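Local coordinates for protein chintase (Rhizomucor miehei, PDB 5YUQ) that probably hydrolyses the beta-1,4-glycosidic links of chitin, as a family 18 glycoside hydrolase with a tunnel-shaped active site, at residues L62-W67 with D100-D105; A191-P196 with D308-P313; I178-V183 with L228-P233; L104-P109 with A126-L131. One frame throughout, in Å; residues are numbered along the deposited sequence.

Interaction 1. Residues L62-W67 with D100-D105; sequences LSVGGW and DGLNLD
Leu62 to Gly66 run parallel beside Gly101 to Asp105, and five backbone bonds tie the two segments together. Leu62 N starts the series on Gly101 O at 3.1 Å. Asn103 N then reaches Leu62 O, Val64 N reaches Asn103 O, and Asp105 N reaches Val64 O. Gly66 N closes it on Asp105 O at 2.8 Å, after the chain has turned through Gly65, whose positive phi of 119° suits a glycine.

One polar side-chain pair crosses as well. Ser63 OG donates to Asn103 OD1 at 2.8 Å, lying in the carbonyl plane on a lone pair. The rotation of the Asn103 amide is fixed from both ends, since OD1 also bonds Tyr7 OH and ND2 bonds Thr146 OG1.

The leucines and Val64 make the apolar face. Val64 and Leu104 lie side by side and point the same way, with Val64 CB 3.8 Å from Leu104 CD2. Leu102 CD2 sits 4.2 Å from Leu62 CB.

That face packs on helices 80-97 and 124-139, while Ser63 and Asp105 touch Phe29 of strand 24-32 on the inner side. Strands 24-32 and 144-149 flank the pair.

Interaction 2. Residues A191-P196 with D308-P313; sequences AGANAP and DISKTP
Pro196 and Ser310 bring their CA atoms within 4.5 Å where the irregular loop 191-196 passes the turn of a hairpin, and between the two segments the contact is purely van der Waals. Pro196 CB lies 3.6 Å from Ser310 CB, carbon against carbon. The methyl of Ala193 points at two hydroxyls, with its CB 3.6 Å from Thr312 OG1 and 3.8 Å from Ser310 OG. Those hydroxyls are themselves 2.7 Å apart, Thr312 OG1 to Ser310 OG, and Ser310 OG has a fixed partner in the carboxylate of Asp307. In Thr312, OG1 sits between the backbone N and the carbonyl carbon (chi1 59°). This torsion sets OG1 against Ala193 and puts CG2, beside the backbone N, 3.6 Å from Ala195 O. That oxygen takes a bond from Lys335 of helix 329-341.

At the outer end of the turn Lys311 folds back on its own segment: NZ makes a salt bridge to Asp308 OD1 at 2.9 Å, meeting it from above the carboxylate plane. Opposite Asp307 stand two residues, Lys311 and Thr312, a G1 beta bulge, with Lys311 in the left-handed helical region. The bulge ends the turn of the hairpin of strands 302-307 and 312-317, which comes, along the chain, between barrel strands 228-240 and 346-350, where many family 18 chitinases carry an alpha+beta insertion.

Interaction 3. Residues I178-V183 with L228-P233; sequences IMAYDV and LVLGVP
Ile178 and Leu230 form the one parallel bridge between these two segments, at the end of a strand pairing that starts earlier in the family 18 TIM barrel, just where the chain enters Met179-Ala180-Tyr181-Asp182, the MxYD motif of this family. Ile178 N donates a hydrogen bond to Val229 O at 2.8 Å, nearly along the C=O axis. Ile178 O in turn receives Gly231 N in its carbonyl plane. Beyond that the strand breaks up: Met179 and Ala180 are each the centre of an inverse gamma turn closed by a weak backbone bond, and the chain swings off strand 228-233.

Side chains take over from there. Those of Ile178 and Leu228 cross at a slant near helix 211-220, Ile178 CD1 4.2 Å from Leu228 CD2, and Ala180 CB rests 3.8 Å from Leu230 CD1. Tyr181 holds its CG between the backbone N and the carbonyl carbon (chi1 40°), which turns the ring in against Gly231 to Pro233. Its edge meets the backbone at Gly231, with CE2 3.9 Å from Gly231 C, and the absence of a side chain there lets the ring come so near. Met179 CA sits over one ring face, toward the rim, and Tyr181 CB packs 4.0 Å from Pro233 CB. Where the chains have parted, a water fills in for direct backbone bonding, donating one proton to Ala180 O and the other to Gly231 O, each at 2.8 Å.

Interaction 4. Residues L104-P109 with A126-L131; sequences LDWEYP and ANYLKL
Tyr128, on helix 124-139, pushes its ring into the bend made by Leu104, Trp106 and Pro109, and this is the tight part of the contact. The six-membered ring of Trp106 meets it edge to face, with planes at 70°, and Trp106 CE3 stands over the centre of the tyrosine face, 3.6 Å from Tyr128 CG. Trp106 CG is anti to the backbone N (chi1 -177°), which carries the indole out toward the helix; Phe73 stacks on it too. Leu104 CB lies near the plane of the phenol at its edge, 3.8 Å from Tyr128 CE1, while Pro109 CG touches Tyr128 CD2 at 3.6 Å. One turn further along, Leu131 CD2 packs on Leu104 CD1 at 3.6 Å.

The phenol oxygen reaches the backbone. Tyr128 OH is in a weak bond with Leu104 O at 3.1 Å, Thr147 OG1 bonds both these oxygens, and a water in the ring plane links Tyr128 OH (2.7 Å) to Trp106 O.

The solvent side is the outward flank of the helix, where Ala126 and Lys130 are exposed. Across the bend, Asp105 and Glu107 point away from the helix, and a cis peptide follows Glu107. Asp100, Asn103, Asp105 and Glu107 hold the four places of the DxxDxDxE signature of family 18, with Asn103 where the consensus has the second aspartate, here leading from a barrel strand toward its following helix in a beta-alpha-beta unit.

In the fold
Interactions 1 and 4 share Leu104 and Asp105 on strand 101-105, and their centres are about 11 Å apart: one ties that strand to its neighbour, the other to the helix that follows it. Interaction 3 joins two later strands of the same barrel, about 15 Å from interaction 1 between centres, and Met179 touches Asp105 and Glu107 across the barrel's interior. Interaction 2 lies about 13 Å from interaction 3, centre to centre, joined to it through Asn194 with Asp182 and Val183. Interactions 1 and 4 come first along the chain; the segments of 2 and 3 then alternate. Together they run from the signature strand, across the barrel, to the part inserted before its last strand.

Interaction 1. Residues L62-W67 with D100-D105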
loop_
_atom_site.group_PDB
_atom_site.type_symbol
_atom_site.label_atom_id
_atom_site.label_comp_id
_atom_site.label_asym_id
_atom_site.label_seq_id
_atom_site.Cartn_x
_atom_site.Cartn_y
_atom_site.Cartn_z
ATOM N N LEU A 62 -10.771 -1.707 -9.941
ATOM C CA LEU A 62 -11.237 -2.103 -8.623
ATOM C C LEU A 62 -10.143 -2.905 -7.940
ATOM O O LEU A 62 -9.571 -3.820 -8.546
ATOM C CB LEU A 62 -12.495 -2.958 -8.745
ATOM C CG LEU A 62 -13.096 -3.509 -7.454
ATOM C CD1 LEU A 62 -13.553 -2.377 -6.552
ATOM C CD2 LEU A 62 -14.243 -4.447 -7.793
ATOM N N SER A 63 -9.841 -2.540 -6.697
ATOM C CA SER A 63 -8.899 -3.299 -5.888
ATOM C C SER A 63 -9.649 -4.352 -5.097
ATOM O O SER A 63 -10.624 -4.049 -4.402
ATOM C CB SER A 63 -8.114 -2.387 -4.949
ATOM O OG SER A 63 -7.062 -3.112 -4.320
ATOM N N VAL A 64 -9.171 -5.588 -5.202
ATOM C CA VAL A 64 -9.816 -6.735 -4.588
ATOM C C VAL A 64 -8.908 -7.289 -3.500
ATOM O O VAL A 64 -7.762 -7.662 -3.770
ATOM C CB VAL A 64 -10.077 -7.836 -5.650
ATOM C CG1 VAL A 64 -10.661 -9.091 -5.009
ATOM C CG2 VAL A 64 -10.995 -7.305 -6.740
ATOM N N GLY A 65 -9.407 -7.336 -2.270
ATOM C CA GLY A 65 -8.607 -7.832 -1.162
ATOM C C GLY A 65 -8.422 -6.750 -0.122
ATOM O O GLY A 65 -9.403 -6.229 0.414
ATOM N N GLY A 66 -7.168 -6.393 0.149
ATOM C CA GLY A 66 -6.849 -5.438 1.193
ATOM C C GLY A 66 -6.617 -6.154 2.507
ATOM O O GLY A 66 -6.780 -7.367 2.598
ATOM N N TRP A 67 -6.206 -5.434 3.517
ATOM C CA TRP A 67 -5.885 -6.060 4.789
ATOM C C TRP A 67 -6.961 -6.922 5.382
ATOM O O TRP A 67 -6.692 -7.978 5.793
ATOM C CB TRP A 67 -5.479 -4.973 5.833
ATOM C CG TRP A 67 -5.015 -5.487 7.086
ATOM C CD1 TRP A 67 -5.699 -5.506 8.240
ATOM C CD2 TRP A 67 -3.727 -6.019 7.359
ATOM N NE1 TRP A 67 -4.960 -6.088 9.187
ATOM C CE2 TRP A 67 -3.722 -6.354 8.716
ATOM C CE3 TRP A 67 -2.594 -6.259 6.603
ATOM C CZ2 TRP A 67 -2.644 -6.948 9.330
ATOM C CZ3 TRP A 67 -1.512 -6.829 7.216
ATOM C CH2 TRP A 67 -1.559 -7.179 8.594
ATOM N N ASP A 100 -11.948 -0.666 -15.933
ATOM C CA ASP A 100 -10.820 -0.767 -16.847
ATOM C C ASP A 100 -9.790 -1.762 -16.374
ATOM O O ASP A 100 -8.880 -2.124 -17.123
ATOM C CB ASP A 100 -10.170 0.592 -16.995
ATOM C CG ASP A 100 -11.147 1.624 -17.471
ATOM O OD1 ASP A 100 -11.639 1.456 -18.606
ATOM O OD2 ASP A 100 -11.447 2.569 -16.712
ATOM N N GLY A 101 -9.933 -2.215 -15.137
ATOM C CA GLY A 101 -9.005 -3.194 -14.628
ATOM C C GLY A 101 -9.303 -3.725 -13.250
ATOM O O GLY A 101 -10.239 -3.288 -12.586
ATOM N N LEU A 102 -8.490 -4.682 -12.828
ATOM C CA LEU A 102 -8.580 -5.243 -11.493
ATOM C C LEU A 102 -7.205 -5.191 -10.866
ATOM O O LEU A 102 -6.217 -5.568 -11.492
ATOM C CB LEU A 102 -9.055 -6.694 -11.541
ATOM C CG LEU A 102 -10.508 -6.940 -11.943
ATOM C CD1 LEU A 102 -10.724 -8.434 -12.226
ATOM C CD2 LEU A 102 -11.452 -6.445 -10.853
ATOM N N ASN A 103 -7.161 -4.710 -9.632
ATOM C CA ASN A 103 -5.944 -4.644 -8.847
ATOM C C ASN A 103 -6.086 -5.651 -7.714
ATOM O O ASN A 103 -6.902 -5.463 -6.821
ATOM C CB ASN A 103 -5.784 -3.218 -8.288
ATOM C CG ASN A 103 -4.637 -3.094 -7.292
ATOM O OD1 ASN A 103 -4.852 -2.975 -6.085
ATOM N ND2 ASN A 103 -3.411 -3.093 -7.803
ATOM N N LEU A 104 -5.308 -6.727 -7.738
ATOM C CA LEU A 104 -5.456 -7.762 -6.719
ATOM C C LEU A 104 -4.516 -7.468 -5.557
ATOM O O LEU A 104 -3.322 -7.270 -5.754
ATOM C CB LEU A 104 -5.225 -9.162 -7.304
ATOM C CG LEU A 104 -6.144 -9.499 -8.486
ATOM C CD1 LEU A 104 -6.035 -10.981 -8.852
ATOM C CD2 LEU A 104 -7.589 -9.101 -8.215
ATOM N N ASP A 105 -5.080 -7.385 -4.351
ATOM C CA ASP A 105 -4.347 -6.967 -3.159
ATOM C C ASP A 105 -4.466 -8.029 -2.066
ATOM O O ASP A 105 -4.943 -7.781 -0.963
ATOM C CB ASP A 105 -4.889 -5.608 -2.681
ATOM C CG ASP A 105 -4.029 -4.955 -1.618
ATOM O OD1 ASP A 105 -2.906 -5.428 -1.330
ATOM O OD2 ASP A 105 -4.477 -3.937 -1.053
#

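Interaction 2. Residues A191-P196 with D308-P313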
loop_
_atom_site.group_PDB
_atom_site.type_symbol
_atom_site.label_atom_id
_atom_site.label_comp_id
_atom_site.label_asym_id
_atom_site.label_seq_id
_atom_site.Cartn_x
_atom_site.Cartn_y
_atom_site.Cartn_z
ATOM N N ALA A 191 12.447 2.806 16.535
ATOM C CA ALA A 191 11.676 3.528 15.535
ATOM C C ALA A 191 12.397 3.438 14.197
ATOM O O ALA A 191 13.622 3.367 14.141
ATOM C CB ALA A 191 11.520 4.977 15.944
ATOM N N GLY A 192 11.631 3.454 13.116
ATOM C CA GLY A 192 12.205 3.536 11.789
ATOM C C GLY A 192 11.237 4.298 10.924
ATOM O O GLY A 192 10.181 4.708 11.389
ATOM N N ALA A 193 11.573 4.493 9.657
ATOM C CA ALA A 193 10.674 5.246 8.799
ATOM C C ALA A 193 9.458 4.416 8.374
ATOM O O ALA A 193 9.533 3.189 8.234
ATOM C CB ALA A 193 11.416 5.790 7.576
ATOM N N ASN A 194 8.333 5.098 8.170
ATOM C CA ASN A 194 7.137 4.451 7.653
ATOM C C ASN A 194 7.384 3.979 6.231
ATOM O O ASN A 194 7.029 2.863 5.843
ATOM C CB ASN A 194 5.982 5.457 7.662
ATOM C CG ASN A 194 4.705 4.886 7.099
ATOM O OD1 ASN A 194 4.358 3.732 7.352
ATOM N ND2 ASN A 194 3.986 5.699 6.332
ATOM N N ALA A 195 7.987 4.863 5.449
ATOM C CA ALA A 195 8.226 4.600 4.041
ATOM C C ALA A 195 9.637 5.022 3.683
ATOM O O ALA A 195 9.833 5.952 2.908
ATOM C CB ALA A 195 7.219 5.347 3.205
ATOM N N PRO A 196 10.636 4.331 4.245
ATOM C CA PRO A 196 12.011 4.719 3.933
ATOM C C PRO A 196 12.307 4.507 2.463
ATOM O O PRO A 196 11.856 3.512 1.890
ATOM C CB PRO A 196 12.849 3.750 4.764
ATOM C CG PRO A 196 11.966 2.552 4.977
ATOM C CD PRO A 196 10.565 3.092 5.043
ATOM N N ASP A 308 18.517 11.620 6.952
ATOM C CA ASP A 308 19.269 11.551 5.702
ATOM C C ASP A 308 19.392 10.126 5.154
ATOM O O ASP A 308 19.489 9.947 3.950
ATOM C CB ASP A 308 20.654 12.188 5.861
ATOM C CG ASP A 308 21.376 12.355 4.537
ATOM O OD1 ASP A 308 20.745 12.809 3.556
ATOM O OD2 ASP A 308 22.578 12.024 4.471
ATOM N N ILE A 309 19.377 9.113 6.015
ATOM C CA ILE A 309 19.460 7.736 5.525
ATOM C C ILE A 309 18.235 7.337 4.702
ATOM O O ILE A 309 18.364 6.886 3.560
ATOM C CB ILE A 309 19.671 6.729 6.673
ATOM C CG1 ILE A 309 21.108 6.817 7.190
ATOM C CG2 ILE A 309 19.374 5.313 6.201
ATOM C CD1 ILE A 309 21.360 6.015 8.454
ATOM N N SER A 310 17.048 7.524 5.275
ATOM C CA SER A 310 15.809 7.077 4.641
ATOM C C SER A 310 15.224 8.114 3.699
ATOM O O SER A 310 14.307 7.811 2.942
ATOM C CB SER A 310 14.764 6.703 5.699
ATOM O OG SER A 310 14.343 7.844 6.421
ATOM N N LYS A 311 15.771 9.330 3.742
ATOM C CA LYS A 311 15.258 10.471 2.987
ATOM C C LYS A 311 13.806 10.765 3.335
ATOM O O LYS A 311 12.985 10.959 2.441
ATOM C CB LYS A 311 15.384 10.258 1.470
ATOM C CG LYS A 311 16.735 9.739 1.016
ATOM C CD LYS A 311 17.828 10.761 1.273
ATOM C CE LYS A 311 19.192 10.178 0.914
ATOM N NZ LYS A 311 20.320 11.074 1.314
ATOM N N THR A 312 13.500 10.823 4.633
ATOM C CA THR A 312 12.148 11.144 5.098
ATOM C C THR A 312 12.188 12.055 6.314
ATOM O O THR A 312 13.154 12.021 7.080
ATOM C CB THR A 312 11.345 9.876 5.482
ATOM O OG1 THR A 312 12.036 9.159 6.514
ATOM C CG2 THR A 312 11.159 8.955 4.279
ATOM N N PRO A 313 11.128 12.853 6.502
ATOM C CA PRO A 313 11.054 13.722 7.681
ATOM C C PRO A 313 10.545 12.936 8.874
ATOM O O PRO A 313 9.850 11.931 8.713
ATOM C CB PRO A 313 10.004 14.756 7.273
ATOM C CG PRO A 313 9.076 13.968 6.372
ATOM C CD PRO A 313 9.996 13.068 5.582
#

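Interaction 3. Residues I178-V183 with L228-P233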
loop_
_atom_site.group_PDB
_atom_site.type_symbol
_atom_site.label_atom_id
_atom_site.label_comp_id
_atom_site.label_asym_id
_atom_site.label_seq_id
_atom_site.Cartn_x
_atom_site.Cartn_y
_atom_site.Cartn_z
ATOM N N ILE A 178 4.305 -1.785 -5.514
ATOM C CA ILE A 178 5.025 -2.092 -4.276
ATOM C C ILE A 178 4.552 -1.238 -3.106
ATOM O O ILE A 178 4.628 -0.008 -3.141
ATOM C CB ILE A 178 6.539 -1.899 -4.442
ATOM C CG1 ILE A 178 7.070 -2.824 -5.538
ATOM C CG2 ILE A 178 7.260 -2.194 -3.139
ATOM C CD1 ILE A 178 8.531 -2.578 -5.886
ATOM N N MET A 179 4.081 -1.900 -2.054
ATOM C CA MET A 179 3.602 -1.188 -0.879
ATOM C C MET A 179 4.765 -0.859 0.044
ATOM O O MET A 179 4.936 -1.464 1.103
ATOM C CB MET A 179 2.517 -2.002 -0.177
ATOM C CG MET A 179 1.268 -2.138 -1.043
ATOM S SD MET A 179 -0.018 -3.168 -0.319
ATOM C CE MET A 179 0.118 -2.712 1.414
ATOM N N ALA A 180 5.577 0.102 -0.383
ATOM C CA ALA A 180 6.742 0.521 0.384
ATOM C C ALA A 180 6.344 1.507 1.466
ATOM O O ALA A 180 6.816 2.637 1.502
ATOM C CB ALA A 180 7.767 1.150 -0.538
ATOM N N TYR A 181 5.466 1.057 2.348
ATOM C CA TYR A 181 5.031 1.851 3.472
ATOM C C TYR A 181 4.586 0.870 4.541
ATOM O O TYR A 181 4.557 -0.336 4.291
ATOM C CB TYR A 181 3.933 2.846 3.071
ATOM C CG TYR A 181 2.874 2.343 2.109
ATOM C CD1 TYR A 181 1.912 1.437 2.518
ATOM C CD2 TYR A 181 2.798 2.834 0.813
ATOM C CE1 TYR A 181 0.926 0.991 1.653
ATOM C CE2 TYR A 181 1.804 2.408 -0.063
ATOM C CZ TYR A 181 0.870 1.489 0.366
ATOM O OH TYR A 181 -0.123 1.060 -0.482
ATOM N N ASP A 182 4.291 1.378 5.734
ATOM C CA ASP A 182 4.074 0.530 6.903
ATOM C C ASP A 182 5.255 -0.409 7.096
ATOM O O ASP A 182 5.086 -1.561 7.499
ATOM C CB ASP A 182 2.781 -0.281 6.787
ATOM C CG ASP A 182 1.557 0.586 6.646
ATOM O OD1 ASP A 182 1.601 1.775 7.031
ATOM O OD2 ASP A 182 0.541 0.070 6.144
ATOM N N VAL A 183 6.452 0.088 6.814
ATOM C CA VAL A 183 7.635 -0.758 6.849
ATOM C C VAL A 183 8.035 -1.061 8.286
ATOM O O VAL A 183 8.290 -2.217 8.638
ATOM C CB VAL A 183 8.812 -0.128 6.090
ATOM C CG1 VAL A 183 10.067 -0.970 6.289
ATOM C CG2 VAL A 183 8.482 -0.008 4.607
ATOM N N LEU A 228 7.280 -2.256 -12.427
ATOM C CA LEU A 228 7.199 -1.983 -10.994
ATOM C C LEU A 228 6.707 -0.565 -10.775
ATOM O O LEU A 228 7.088 0.361 -11.490
ATOM C CB LEU A 228 8.552 -2.168 -10.319
ATOM C CG LEU A 228 9.086 -3.597 -10.339
ATOM C CD1 LEU A 228 10.485 -3.619 -9.766
ATOM C CD2 LEU A 228 8.166 -4.543 -9.553
ATOM N N VAL A 229 5.840 -0.402 -9.784
ATOM C CA VAL A 229 5.293 0.896 -9.444
ATOM C C VAL A 229 5.589 1.116 -7.970
ATOM O O VAL A 229 5.283 0.263 -7.138
ATOM C CB VAL A 229 3.779 0.927 -9.729
ATOM C CG1 VAL A 229 3.123 2.121 -9.067
ATOM C CG2 VAL A 229 3.524 0.940 -11.241
ATOM N N LEU A 230 6.228 2.231 -7.644
ATOM C CA LEU A 230 6.581 2.494 -6.253
ATOM C C LEU A 230 5.415 3.143 -5.513
ATOM O O LEU A 230 5.000 4.250 -5.844
ATOM C CB LEU A 230 7.807 3.404 -6.163
ATOM C CG LEU A 230 8.286 3.749 -4.752
ATOM C CD1 LEU A 230 8.718 2.502 -4.005
ATOM C CD2 LEU A 230 9.423 4.775 -4.797
ATOM N N GLY A 231 4.878 2.448 -4.519
ATOM C CA GLY A 231 3.799 3.010 -3.723
ATOM C C GLY A 231 4.332 3.925 -2.649
ATOM O O GLY A 231 5.369 3.642 -2.049
ATOM N N VAL A 232 3.603 5.005 -2.386
ATOM C CA VAL A 232 4.001 6.001 -1.404
ATOM C C VAL A 232 2.791 6.346 -0.553
ATOM O O VAL A 232 1.655 6.227 -1.002
ATOM C CB VAL A 232 4.564 7.288 -2.081
ATOM C CG1 VAL A 232 5.634 6.922 -3.109
ATOM C CG2 VAL A 232 3.450 8.095 -2.744
ATOM N N PRO A 233 3.032 6.756 0.695
ATOM C CA PRO A 233 1.948 7.060 1.630
ATOM C C PRO A 233 1.622 8.547 1.690
ATOM O O PRO A 233 2.524 9.384 1.559
ATOM C CB PRO A 233 2.539 6.614 2.968
ATOM C CG PRO A 233 4.000 6.942 2.828
ATOM C CD PRO A 233 4.343 6.689 1.368
HETATM O O HOH W 1 7.417 4.575 -0.442
#

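Interaction 4. Residues L104-P109 with A126-L131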
loop_
_atom_site.group_PDB
_atom_site.type_symbol
_atom_site.label_atom_id
_atom_site.label_comp_id
_atom_site.label_asym_id
_atom_site.label_seq_id
_atom_site.Cartn_x
_atom_site.Cartn_y
_atom_site.Cartn_z
ATOM N N LEU A 104 -5.308 -6.727 -7.738
ATOM C CA LEU A 104 -5.456 -7.762 -6.719
ATOM C C LEU A 104 -4.516 -7.468 -5.557
ATOM O O LEU A 104 -3.322 -7.270 -5.754
ATOM C CB LEU A 104 -5.225 -9.162 -7.304
ATOM C CG LEU A 104 -6.144 -9.499 -8.486
ATOM C CD1 LEU A 104 -6.035 -10.981 -8.852
ATOM C CD2 LEU A 104 -7.589 -9.101 -8.215
ATOM N N ASP A 105 -5.080 -7.385 -4.351
ATOM C CA ASP A 105 -4.347 -6.967 -3.159
ATOM C C ASP A 105 -4.466 -8.029 -2.066
ATOM O O ASP A 105 -4.943 -7.781 -0.963
ATOM C CB ASP A 105 -4.889 -5.608 -2.681
ATOM C CG ASP A 105 -4.029 -4.955 -1.618
ATOM O OD1 ASP A 105 -2.906 -5.428 -1.330
ATOM O OD2 ASP A 105 -4.477 -3.937 -1.053
ATOM N N TRP A 106 -4.024 -9.228 -2.394
ATOM C CA TRP A 106 -3.953 -10.312 -1.431
ATOM C C TRP A 106 -2.795 -10.043 -0.477
ATOM O O TRP A 106 -1.635 -9.958 -0.895
ATOM C CB TRP A 106 -3.716 -11.606 -2.210
ATOM C CG TRP A 106 -3.671 -12.877 -1.413
ATOM C CD1 TRP A 106 -3.719 -13.016 -0.056
ATOM C CD2 TRP A 106 -3.571 -14.199 -1.950
ATOM N NE1 TRP A 106 -3.651 -14.352 0.284
ATOM C CE2 TRP A 106 -3.556 -15.094 -0.864
ATOM C CE3 TRP A 106 -3.492 -14.709 -3.250
ATOM C CZ2 TRP A 106 -3.480 -16.471 -1.036
ATOM C CZ3 TRP A 106 -3.406 -16.076 -3.423
ATOM C CH2 TRP A 106 -3.404 -16.944 -2.319
ATOM N N GLU A 107 -3.118 -9.905 0.803
ATOM C CA GLU A 107 -2.120 -9.625 1.820
ATOM C C GLU A 107 -2.137 -10.762 2.848
ATOM O O GLU A 107 -2.823 -10.637 3.859
ATOM C CB GLU A 107 -2.404 -8.271 2.493
ATOM C CG GLU A 107 -2.414 -7.101 1.504
ATOM C CD GLU A 107 -2.578 -5.741 2.174
ATOM O OE1 GLU A 107 -2.707 -5.677 3.414
ATOM O OE2 GLU A 107 -2.565 -4.724 1.452
ATOM N N TYR A 108 -1.402 -11.862 2.632
ATOM C CA TYR A 108 -0.463 -12.063 1.526
ATOM C C TYR A 108 -0.457 -13.541 1.163
ATOM O O TYR A 108 -0.846 -14.377 1.979
ATOM C CB TYR A 108 0.956 -11.693 1.970
ATOM C CG TYR A 108 1.087 -10.313 2.547
ATOM C CD1 TYR A 108 1.335 -9.220 1.728
ATOM C CD2 TYR A 108 0.961 -10.092 3.916
ATOM C CE1 TYR A 108 1.450 -7.951 2.249
ATOM C CE2 TYR A 108 1.070 -8.822 4.445
ATOM C CZ TYR A 108 1.320 -7.755 3.606
ATOM O OH TYR A 108 1.439 -6.485 4.119
ATOM N N PRO A 109 -0.012 -13.884 -0.056
ATOM C CA PRO A 109 0.111 -15.307 -0.379
ATOM C C PRO A 109 1.001 -16.057 0.615
ATOM O O PRO A 109 2.092 -15.580 0.949
ATOM C CB PRO A 109 0.780 -15.297 -1.753
ATOM C CG PRO A 109 0.331 -14.001 -2.370
ATOM C CD PRO A 109 0.238 -13.020 -1.228
ATOM N N ALA A 126 1.592 -19.747 -6.735
ATOM C CA ALA A 126 1.305 -20.356 -8.033
ATOM C C ALA A 126 -0.171 -20.165 -8.393
ATOM O O ALA A 126 -0.516 -19.918 -9.553
ATOM C CB ALA A 126 1.662 -21.840 -8.013
ATOM N N ASN A 127 -1.037 -20.294 -7.391
ATOM C CA ASN A 127 -2.474 -20.174 -7.610
ATOM C C ASN A 127 -2.874 -18.742 -7.920
ATOM O O ASN A 127 -3.813 -18.501 -8.678
ATOM C CB ASN A 127 -3.250 -20.685 -6.389
ATOM C CG ASN A 127 -3.179 -22.194 -6.245
ATOM O OD1 ASN A 127 -2.827 -22.909 -7.190
ATOM N ND2 ASN A 127 -3.530 -22.686 -5.066
ATOM N N TYR A 128 -2.159 -17.794 -7.322
ATOM C CA TYR A 128 -2.365 -16.376 -7.601
ATOM C C TYR A 128 -2.085 -16.110 -9.067
ATOM O O TYR A 128 -2.848 -15.426 -9.746
ATOM C CB TYR A 128 -1.393 -15.553 -6.762
ATOM C CG TYR A 128 -1.795 -14.147 -6.390
ATOM C CD1 TYR A 128 -3.044 -13.618 -6.704
ATOM C CD2 TYR A 128 -0.901 -13.345 -5.703
ATOM C CE1 TYR A 128 -3.384 -12.307 -6.311
ATOM C CE2 TYR A 128 -1.227 -12.050 -5.310
ATOM C CZ TYR A 128 -2.460 -11.538 -5.629
ATOM O OH TYR A 128 -2.752 -10.259 -5.223
ATOM N N LEU A 129 -0.982 -16.659 -9.569
ATOM C CA LEU A 129 -0.665 -16.512 -10.985
ATOM C C LEU A 129 -1.724 -17.186 -11.850
ATOM O O LEU A 129 -2.137 -16.632 -12.870
ATOM C CB LEU A 129 0.729 -17.065 -11.301
ATOM C CG LEU A 129 1.149 -16.949 -12.772
ATOM C CD1 LEU A 129 0.992 -15.510 -13.248
ATOM C CD2 LEU A 129 2.580 -17.410 -12.930
ATOM N N LYS A 130 -2.182 -18.363 -11.427
ATOM C CA LYS A 130 -3.247 -19.046 -12.152
ATOM C C LYS A 130 -4.471 -18.144 -12.253
ATOM O O LYS A 130 -5.117 -18.078 -13.294
ATOM C CB LYS A 130 -3.621 -20.358 -11.470
ATOM C CG LYS A 130 -4.193 -21.366 -12.438
ATOM C CD LYS A 130 -4.405 -22.721 -11.786
ATOM C CE LYS A 130 -4.857 -23.744 -12.832
ATOM N NZ LYS A 130 -5.505 -24.957 -12.240
ATOM N N LEU A 131 -4.772 -17.445 -11.169
ATOM C CA LEU A 131 -5.881 -16.501 -11.170
ATOM C C LEU A 131 -5.683 -15.393 -12.194
ATOM O O LEU A 131 -6.599 -15.077 -12.949
ATOM C CB LEU A 131 -6.070 -15.911 -9.773
ATOM C CG LEU A 131 -7.099 -14.787 -9.645
ATOM C CD1 LEU A 131 -8.465 -15.266 -10.091
ATOM C CD2 LEU A 131 -7.132 -14.326 -8.201
HETATM O O HOH W 2 -0.896 -9.308 -3.547
#